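Local coordinates for PUM-HD domain-containing protein (Caenorhabditis elegans, PDB 7CGF), which binds RNA through its Pumilio homology domain, here in complex with a target RNA, and probably recognises the 3' untranslated regions of mRNAs, at residues F260-Y265 with Q307-V312. The protein carries 2 engineered substitutions. Numbering follows the deposited sequence.
Sequences FATHKY and QYANYV. With nucleotides of chain B.
The ring of Tyr308 lies flat against the backbone of Lys264, whose CA sits over the ring centre in a CH-pi contact, 3.5 Å from the centroid and 13° off the ring normal. CG of Gln307 closes the opposite face, clamping the phenol. At the rim, the carbonyl O of Thr262 meets Tyr308 CD2 at 3.4 Å, near the ring plane; a water takes a hydrogen from Gln307 NE2 and gives one to that same oxygen. An alanine in place of Tyr308 would probably leave the Lys264 backbone without its aromatic support and free the lysine chain to shift on the RNA. That chain leaves with CG anti to the backbone N (chi1 -179°), runs past the phenol OH and bends only at its last torsion, which brings NZ within 2.9 Å of the O2' of G2 of chain B in a hydrogen bond. Away from the ring the contact turns apolar: Ala261 CB meets Ala309 CB at 3.7 Å and lies near Val312 CG2, with Met303 and Ile270 filling in around them. On the RNA side, Asn310 pairs with the Watson-Crick edge of U1 of chain B, its OD1 accepting an almost straight bond from N3 (2.8 Å) while ND2 donates to O2. The ring of Tyr311 stacks face to face on the guanine of G2 of chain B, whose C5 lies 3.3 Å above the tyrosine plane. Asn310 reading the base edge and Tyr311 stacking beside it, both from helix 309-319, is the RNA-recognition mode of Pumilio (PUF) repeats.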
loop_
_atom_site.group_PDB
_atom_site.type_symbol
_atom_site.label_atom_id
_atom_site.label_comp_id
_atom_site.label_asym_id
_atom_site.label_seq_id
_atom_site.Cartn_x
_atom_site.Cartn_y
_atom_site.Cartn_z
ATOM N N PHE A 260 -25.287 3.612 4.574
ATOM C CA PHE A 260 -23.916 3.102 4.485
ATOM C C PHE A 260 -23.894 1.641 4.065
ATOM O O PHE A 260 -23.041 1.223 3.270
ATOM C CB PHE A 260 -23.186 3.274 5.819
ATOM C CG PHE A 260 -22.498 4.599 5.963
ATOM C CD1 PHE A 260 -23.202 5.713 6.391
ATOM C CD2 PHE A 260 -21.146 4.719 5.711
ATOM C CE1 PHE A 260 -22.578 6.936 6.527
ATOM C CE2 PHE A 260 -20.508 5.937 5.849
ATOM C CZ PHE A 260 -21.232 7.055 6.247
ATOM N N ALA A 261 -24.854 0.852 4.553
ATOM C CA ALA A 261 -24.808 -0.588 4.343
ATOM C C ALA A 261 -25.230 -0.998 2.936
ATOM O O ALA A 261 -24.825 -2.068 2.466
ATOM C CB ALA A 261 -25.706 -1.293 5.363
ATOM N N THR A 262 -26.046 -0.192 2.275
ATOM C CA THR A 262 -26.615 -0.579 0.992
ATOM C C THR A 262 -25.854 0.001 -0.186
ATOM O O THR A 262 -26.328 -0.104 -1.320
ATOM C CB THR A 262 -28.093 -0.192 0.918
ATOM O OG1 THR A 262 -28.256 1.224 1.048
ATOM C CG2 THR A 262 -28.867 -0.897 2.027
ATOM N N HIS A 263 -24.698 0.619 0.048
ATOM C CA HIS A 263 -23.853 1.092 -1.038
ATOM C C HIS A 263 -22.599 0.231 -1.112
ATOM O O HIS A 263 -22.146 -0.328 -0.103
ATOM C CB HIS A 263 -23.516 2.580 -0.878
ATOM C CG HIS A 263 -24.675 3.484 -1.173
ATOM N ND1 HIS A 263 -25.694 3.709 -0.272
ATOM C CD2 HIS A 263 -24.995 4.187 -2.286
ATOM C CE1 HIS A 263 -26.580 4.529 -0.809
ATOM N NE2 HIS A 263 -26.183 4.829 -2.033
ATOM N N LYS A 264 -22.065 0.099 -2.340
ATOM C CA LYS A 264 -21.094 -0.949 -2.637
ATOM C C LYS A 264 -19.854 -0.842 -1.766
ATOM O O LYS A 264 -19.439 -1.815 -1.130
ATOM C CB LYS A 264 -20.692 -0.882 -4.110
ATOM C CG LYS A 264 -19.713 -1.933 -4.521
ATOM C CD LYS A 264 -19.349 -1.706 -5.999
ATOM C CE LYS A 264 -18.230 -2.631 -6.505
ATOM N NZ LYS A 264 -18.591 -4.073 -6.606
ATOM N N TYR A 265 -19.229 0.330 -1.758
ATOM C CA TYR A 265 -17.955 0.489 -1.084
ATOM C C TYR A 265 -18.112 0.797 0.395
ATOM O O TYR A 265 -17.377 0.234 1.215
ATOM C CB TYR A 265 -17.166 1.576 -1.796
ATOM C CG TYR A 265 -16.879 1.159 -3.211
ATOM C CD1 TYR A 265 -16.071 0.059 -3.468
ATOM C CD2 TYR A 265 -17.447 1.837 -4.279
ATOM C CE1 TYR A 265 -15.798 -0.341 -4.761
ATOM C CE2 TYR A 265 -17.191 1.437 -5.581
ATOM C CZ TYR A 265 -16.365 0.344 -5.798
ATOM O OH TYR A 265 -16.093 -0.068 -7.089
ATOM N N GLN A 307 -28.346 -6.260 -1.699
ATOM C CA GLN A 307 -27.217 -6.917 -2.350
ATOM C C GLN A 307 -25.906 -6.735 -1.586
ATOM O O GLN A 307 -25.040 -7.615 -1.638
ATOM C CB GLN A 307 -27.072 -6.377 -3.772
ATOM C CG GLN A 307 -26.837 -4.868 -3.815
ATOM C CD GLN A 307 -26.705 -4.341 -5.219
ATOM O OE1 GLN A 307 -26.368 -5.088 -6.141
ATOM N NE2 GLN A 307 -26.975 -3.060 -5.398
ATOM N N TYR A 308 -25.734 -5.609 -0.885
ATOM C CA TYR A 308 -24.530 -5.393 -0.082
ATOM C C TYR A 308 -24.780 -5.562 1.406
ATOM O O TYR A 308 -23.990 -6.222 2.087
ATOM C CB TYR A 308 -23.947 -3.994 -0.331
ATOM C CG TYR A 308 -23.702 -3.705 -1.793
ATOM C CD1 TYR A 308 -22.896 -4.542 -2.549
ATOM C CD2 TYR A 308 -24.269 -2.592 -2.405
ATOM C CE1 TYR A 308 -22.675 -4.289 -3.899
ATOM C CE2 TYR A 308 -24.053 -2.331 -3.757
ATOM C CZ TYR A 308 -23.254 -3.184 -4.479
ATOM O OH TYR A 308 -23.031 -2.934 -5.820
ATOM N N ALA A 309 -25.895 -5.031 1.900
ATOM C CA ALA A 309 -26.147 -5.019 3.339
ATOM C C ALA A 309 -26.352 -6.415 3.912
ATOM O O ALA A 309 -26.129 -6.612 5.110
ATOM C CB ALA A 309 -27.341 -4.118 3.645
ATOM N N ASN A 310 -26.732 -7.408 3.094
ATOM C CA ASN A 310 -26.843 -8.756 3.637
ATOM C C ASN A 310 -25.502 -9.252 4.158
ATOM O O ASN A 310 -25.454 -9.971 5.161
ATOM C CB ASN A 310 -27.441 -9.726 2.593
ATOM C CG ASN A 310 -26.427 -10.213 1.556
ATOM O OD1 ASN A 310 -25.739 -11.217 1.762
ATOM N ND2 ASN A 310 -26.372 -9.528 0.424
ATOM N N TYR A 311 -24.399 -8.841 3.528
ATOM C CA TYR A 311 -23.094 -9.192 4.066
ATOM C C TYR A 311 -22.819 -8.461 5.370
ATOM O O TYR A 311 -22.135 -9.002 6.246
ATOM C CB TYR A 311 -21.990 -8.872 3.058
ATOM C CG TYR A 311 -22.023 -9.716 1.813
ATOM C CD1 TYR A 311 -21.506 -11.012 1.813
ATOM C CD2 TYR A 311 -22.555 -9.213 0.636
ATOM C CE1 TYR A 311 -21.519 -11.784 0.657
ATOM C CE2 TYR A 311 -22.572 -9.981 -0.525
ATOM C CZ TYR A 311 -22.057 -11.260 -0.502
ATOM O OH TYR A 311 -22.081 -12.000 -1.668
ATOM N N VAL A 312 -23.302 -7.227 5.498
ATOM C CA VAL A 312 -23.093 -6.496 6.744
ATOM C C VAL A 312 -23.832 -7.185 7.875
ATOM O O VAL A 312 -23.318 -7.293 8.993
ATOM C CB VAL A 312 -23.530 -5.029 6.605
ATOM C CG1 VAL A 312 -23.276 -4.276 7.921
ATOM C CG2 VAL A 312 -22.802 -4.364 5.438
ATOM P P G B 2 -20.496 -11.934 -5.927
ATOM O OP1 G B 2 -19.805 -11.883 -7.237
ATOM O OP2 G B 2 -20.019 -12.898 -4.922
ATOM O "O5'" G B 2 -20.357 -10.463 -5.318
ATOM C "C5'" G B 2 -21.004 -9.362 -5.933
ATOM C "C4'" G B 2 -20.639 -8.072 -5.245
ATOM O "O4'" G B 2 -21.137 -8.093 -3.884
ATOM C "C3'" G B 2 -19.150 -7.818 -5.088
ATOM O "O3'" G B 2 -18.583 -7.300 -6.277
ATOM C "C2'" G B 2 -19.102 -6.865 -3.890
ATOM O "O2'" G B 2 -19.445 -5.541 -4.268
ATOM C "C1'" G B 2 -20.240 -7.412 -3.027
ATOM N N9 G B 2 -19.747 -8.338 -1.990
ATOM C C8 G B 2 -19.360 -9.655 -2.095
ATOM N N7 G B 2 -18.952 -10.172 -0.965
ATOM C C5 G B 2 -19.069 -9.129 -0.050
ATOM C C6 G B 2 -18.783 -9.072 1.339
ATOM O O6 G B 2 -18.352 -9.957 2.084
ATOM N N1 G B 2 -19.062 -7.807 1.866
ATOM C C2 G B 2 -19.559 -6.754 1.149
ATOM N N2 G B 2 -19.745 -5.617 1.839
ATOM N N3 G B 2 -19.815 -6.787 -0.157
ATOM C C4 G B 2 -19.556 -8.004 -0.671
ATOM P P U B 1 -24.175 -16.991 -4.758
ATOM O OP1 U B 1 -25.611 -16.602 -4.667
ATOM O OP2 U B 1 -23.565 -17.715 -3.603
ATOM O "O5'" U B 1 -23.303 -15.699 -5.130
ATOM C "C5'" U B 1 -23.568 -14.944 -6.309
ATOM C "C4'" U B 1 -24.011 -13.535 -5.994
ATOM O "O4'" U B 1 -25.113 -13.569 -5.045
ATOM C "C3'" U B 1 -22.973 -12.636 -5.330
ATOM O "O3'" U B 1 -22.066 -12.060 -6.257
ATOM C "C2'" U B 1 -23.835 -11.618 -4.592
ATOM O "O2'" U B 1 -24.335 -10.616 -5.463
ATOM C "C1'" U B 1 -25.016 -12.485 -4.147
ATOM N N1 U B 1 -24.799 -13.015 -2.786
ATOM C C2 U B 1 -25.165 -12.197 -1.732
ATOM O O2 U B 1 -25.668 -11.099 -1.883
ATOM N N3 U B 1 -24.916 -12.728 -0.495
ATOM C C4 U B 1 -24.354 -13.947 -0.218
ATOM O O4 U B 1 -24.201 -14.267 0.946
ATOM C C5 U B 1 -23.986 -14.734 -1.356
ATOM C C6 U B 1 -24.218 -14.240 -2.570
ATOM P P U B 3 -17.033 -7.528 -6.611
ATOM O OP1 U B 3 -16.785 -6.726 -7.837
ATOM O OP2 U B 3 -16.676 -8.956 -6.560
ATOM O "O5'" U B 3 -16.302 -6.903 -5.341
ATOM C "C5'" U B 3 -14.891 -6.937 -5.213
ATOM C "C4'" U B 3 -14.371 -5.530 -5.158
ATOM O "O4'" U B 3 -14.871 -4.872 -3.971
ATOM C "C3'" U B 3 -12.866 -5.365 -5.065
ATOM O "O3'" U B 3 -12.266 -5.490 -6.340
ATOM C "C2'" U B 3 -12.720 -3.962 -4.479
ATOM O "O2'" U B 3 -12.827 -2.995 -5.510
ATOM C "C1'" U B 3 -13.969 -3.846 -3.596
ATOM N N1 U B 3 -13.682 -3.909 -2.143
ATOM C C2 U B 3 -13.507 -2.656 -1.577
ATOM O O2 U B 3 -13.584 -1.645 -2.255
ATOM N N3 U B 3 -13.252 -2.650 -0.230
ATOM C C4 U B 3 -13.133 -3.751 0.583
ATOM O O4 U B 3 -12.895 -3.613 1.780
ATOM C C5 U B 3 -13.326 -5.017 -0.076
ATOM C C6 U B 3 -13.579 -5.051 -1.394
HETATM O O HOH W 1 -27.954 -1.673 -2.871
#